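Local coordinates for choline binding protein A (PDB 5GT1) that binds zinc and is probably a choline-binding bacterial surface protein involved in adhesion, whose C-terminal M23 peptidase-family domain, the part present here, probably cleaves peptidoglycan peptides, at residues G35-G39 and A40-G44; G84-A87 and G88-N91. One frame throughout, in Å; residues are numbered along the deposited sequence.

Interaction 1. Residues G35-G39 and A40-G44; sequences GYFSG and AQLFG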
# COMPACT_ATOMS: atom_id res chain seq x y z
N GLY A 35 14.50 2.69 1.69
CA GLY A 35 14.99 3.34 0.48
C GLY A 35 14.65 4.82 0.44
O GLY A 35 14.58 5.47 1.48
N TYR A 36 14.44 5.35 -0.75
CA TYR A 36 14.22 6.79 -0.93
C TYR A 36 13.03 7.00 -1.85
O TYR A 36 12.79 6.19 -2.75
CB TYR A 36 15.47 7.44 -1.54
CG TYR A 36 16.73 7.10 -0.80
CD1 TYR A 36 17.06 7.75 0.39
CD2 TYR A 36 17.60 6.12 -1.29
CE1 TYR A 36 18.22 7.42 1.09
CE2 TYR A 36 18.78 5.79 -0.61
CZ TYR A 36 19.08 6.45 0.59
OH TYR A 36 20.23 6.13 1.27
N PHE A 37 12.32 8.11 -1.64
CA PHE A 37 11.12 8.43 -2.41
C PHE A 37 11.21 9.83 -2.99
O PHE A 37 11.73 10.73 -2.32
CB PHE A 37 9.90 8.36 -1.49
CG PHE A 37 9.72 7.03 -0.84
CD1 PHE A 37 9.00 6.02 -1.49
CD2 PHE A 37 10.26 6.78 0.42
CE1 PHE A 37 8.82 4.79 -0.88
CE2 PHE A 37 10.09 5.54 1.03
CZ PHE A 37 9.38 4.54 0.37
N SER A 38 10.68 10.02 -4.19
CA SER A 38 10.60 11.36 -4.76
C SER A 38 9.43 12.11 -4.13
O SER A 38 8.58 11.50 -3.46
CB SER A 38 10.41 11.26 -6.27
OG SER A 38 9.09 10.79 -6.53
N GLY A 39 9.35 13.42 -4.35
CA GLY A 39 8.27 14.24 -3.79
C GLY A 39 6.89 13.69 -4.17
O GLY A 39 6.00 13.60 -3.32
N ALA A 40 6.75 13.27 -5.43
CA ALA A 40 5.48 12.72 -5.96
C ALA A 40 5.08 11.38 -5.31
O ALA A 40 3.89 11.12 -5.10
CB ALA A 40 5.54 12.60 -7.48
N GLN A 41 6.08 10.56 -4.96
CA GLN A 41 5.81 9.26 -4.38
C GLN A 41 5.39 9.28 -2.91
O GLN A 41 4.70 8.37 -2.44
CB GLN A 41 7.04 8.37 -4.52
CG GLN A 41 7.31 7.99 -5.96
CD GLN A 41 8.62 7.25 -6.10
OE1 GLN A 41 9.61 7.59 -5.46
NE2 GLN A 41 8.63 6.23 -6.94
N LEU A 42 5.79 10.32 -2.18
CA LEU A 42 5.53 10.40 -0.75
C LEU A 42 4.05 10.59 -0.44
O LEU A 42 3.28 11.08 -1.28
CB LEU A 42 6.31 11.56 -0.14
CG LEU A 42 7.84 11.40 -0.04
CD1 LEU A 42 8.44 12.75 0.31
CD2 LEU A 42 8.20 10.36 1.01
N PHE A 43 3.65 10.20 0.77
CA PHE A 43 2.31 10.44 1.26
C PHE A 43 2.09 11.93 1.55
O PHE A 43 3.03 12.64 1.96
CB PHE A 43 2.05 9.61 2.53
CG PHE A 43 0.74 9.95 3.20
CD1 PHE A 43 -0.43 9.27 2.85
CD2 PHE A 43 0.67 10.98 4.16
CE1 PHE A 43 -1.64 9.60 3.44
CE2 PHE A 43 -0.55 11.31 4.75
CZ PHE A 43 -1.70 10.61 4.40
N GLY A 44 0.85 12.40 1.34
CA GLY A 44 0.44 13.73 1.78
C GLY A 44 0.50 14.79 0.70
O GLY A 44 0.23 14.53 -0.46
O HOH W 1 3.45 13.35 -2.82
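Gln41 keeps CG beside its own backbone N (chi1 -69°) and then runs extended, which brings OE1 back to the start of the turn, where it meets Ser38. Ser38 in turn rotates OG between its N and its carbonyl carbon (chi1 71°), facing the Gln41 main chain. Ser38 N donates to Gln41 OE1 at 2.9 Å in an almost straight bond, lying only slightly off the plane of the amide carbonyl. The return bond, Gln41 N to Ser38 OG, is weak at 3.4 Å. This reciprocal pairing has the pattern of a capping box, set around a single turn with helical backbone angles at Gly39, Ala40 and Gln41. Leu42 N closes the turn on Ser38 O at 3.3 Å, while water 1 bridges Gly39 O (2.6 Å) and Leu42 O (2.7 Å). Beside the turn, the Leu42 CD2 methyl packs on Phe37 CB at 3.6 Å and approaches the ring obliquely; Gln41 CB lies at the ring edge. The loop reaches the metal site from the second shell: Leu42 O accepts a hydrogen bond from ND1 of the zinc ligand His57, and the Gln41 backbone is hydrogen-bonded to that of the ligand Asp61. Gln41 NE2 is hydrogen-bonded to Asp66 OD2.

Interaction 2. Residues G84-A87 and G88-N91; sequences GYIA and GLEN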
# COMPACT_ATOMS: atom_id res chain seq x y z
N GLY A 84 -10.13 -6.68 -6.06
CA GLY A 84 -10.98 -6.08 -7.09
C GLY A 84 -10.25 -5.27 -8.13
O GLY A 84 -9.01 -5.22 -8.16
N TYR A 85 -11.04 -4.64 -8.99
CA TYR A 85 -10.52 -3.75 -10.02
C TYR A 85 -11.31 -2.45 -10.01
O TYR A 85 -12.53 -2.47 -10.18
CB TYR A 85 -10.61 -4.39 -11.42
CG TYR A 85 -10.14 -3.44 -12.49
CD1 TYR A 85 -8.79 -3.36 -12.82
CD2 TYR A 85 -11.03 -2.56 -13.13
CE1 TYR A 85 -8.34 -2.46 -13.76
CE2 TYR A 85 -10.59 -1.64 -14.06
CZ TYR A 85 -9.25 -1.60 -14.38
OH TYR A 85 -8.78 -0.71 -15.32
N ILE A 86 -10.62 -1.32 -9.84
CA ILE A 86 -11.22 -0.01 -10.03
C ILE A 86 -10.17 0.79 -10.79
O ILE A 86 -9.05 0.97 -10.28
CB ILE A 86 -11.52 0.69 -8.68
CG1 ILE A 86 -12.64 -0.05 -7.93
CG2 ILE A 86 -11.88 2.16 -8.90
CD1 ILE A 86 -12.73 0.32 -6.46
N ALA A 87 -10.50 1.26 -12.00
CA ALA A 87 -9.52 1.99 -12.80
C ALA A 87 -8.93 3.14 -11.98
O ALA A 87 -9.68 3.87 -11.32
CB ALA A 87 -10.12 2.50 -14.11
N GLY A 88 -7.61 3.29 -12.00
CA GLY A 88 -6.91 4.20 -11.08
C GLY A 88 -6.16 3.42 -10.01
O GLY A 88 -4.95 3.58 -9.86
N LEU A 89 -6.87 2.59 -9.25
CA LEU A 89 -6.23 1.60 -8.37
C LEU A 89 -5.77 0.41 -9.21
O LEU A 89 -4.90 -0.38 -8.79
CB LEU A 89 -7.22 1.11 -7.32
CG LEU A 89 -7.66 2.06 -6.20
CD1 LEU A 89 -8.69 3.06 -6.69
CD2 LEU A 89 -8.23 1.25 -5.04
N GLU A 90 -6.37 0.29 -10.40
CA GLU A 90 -6.24 -0.92 -11.23
C GLU A 90 -6.60 -2.16 -10.38
O GLU A 90 -7.55 -2.10 -9.60
CB GLU A 90 -4.85 -1.00 -11.88
CG GLU A 90 -4.49 0.23 -12.71
CD GLU A 90 -5.55 0.61 -13.74
OE1 GLU A 90 -5.89 -0.25 -14.57
OE2 GLU A 90 -6.05 1.76 -13.73
N ASN A 91 -5.85 -3.25 -10.50
CA ASN A 91 -6.11 -4.43 -9.65
C ASN A 91 -5.54 -4.20 -8.24
O ASN A 91 -4.36 -3.83 -8.09
CB ASN A 91 -5.51 -5.70 -10.28
CG ASN A 91 -6.09 -5.99 -11.65
OD1 ASN A 91 -7.24 -6.41 -11.76
ND2 ASN A 91 -5.31 -5.75 -12.70
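A tight beta-hairpin end brings Tyr85 and Ile86 against Glu90 and Asn91, at the surface tip where strand 78-86 turns back toward strand 92-96 in the M23 domain. Ile86 and Glu90 form the antiparallel hydrogen-bonded pair that closes the turn: Ile86 N donates to Glu90 O at 3.2 Å, whereas the return from Glu90 N to Ile86 O is bent and weak. Behind it, Tyr85 and Asn91 are a non-hydrogen-bonded pair with side chains on one face; Asn91 OD1 touches the edge of the Tyr85 ring at CD1 (3.6 Å), and Asn91 ND2 is hydrogen-bonded to Phe108 O. The Ile86 and Leu89 side chains lie side by side, CG2 to CD1 4.0 Å, beside Met147 and Ile150 of helix 146-151. Glu90 bends at chi2 (-52°), folding its carboxylate over the turn and roughly perpendicular to the phenol ring. OE2 receives Gly88 N at 2.8 Å, nearly straight but from above the carboxylate plane, while OE1 lies 3.0 Å from Tyr85 OH, whose proton has another acceptor within reach. With Gly88 N on one oxygen and the phenol hydroxyl close to the other, carboxylate rotation is probably restricted and a negative charge on Glu90 probably stabilised.

How the interactions relate
From the N terminus, interaction 1 comes first, rounding off one turn in the loop that runs into strand 44-45. It joins this loop to helix 163-173 and to strand 56-63, which carries the zinc ligands His57 and Asp61. Interaction 2 follows at 84-91, closing the hairpin that joins strands 78-86 and 92-96 of the same branched sheet. The two are in series, neither nested nor crossing, with centres about 21 Å apart and nearest atoms about 13 Å apart. Both approach the metal centre, to which His137 of strand 135-141 also contributes a ligand: the side chain of Gln41 comes to about 7 Å from the zinc and that of Leu89 to about 9 Å.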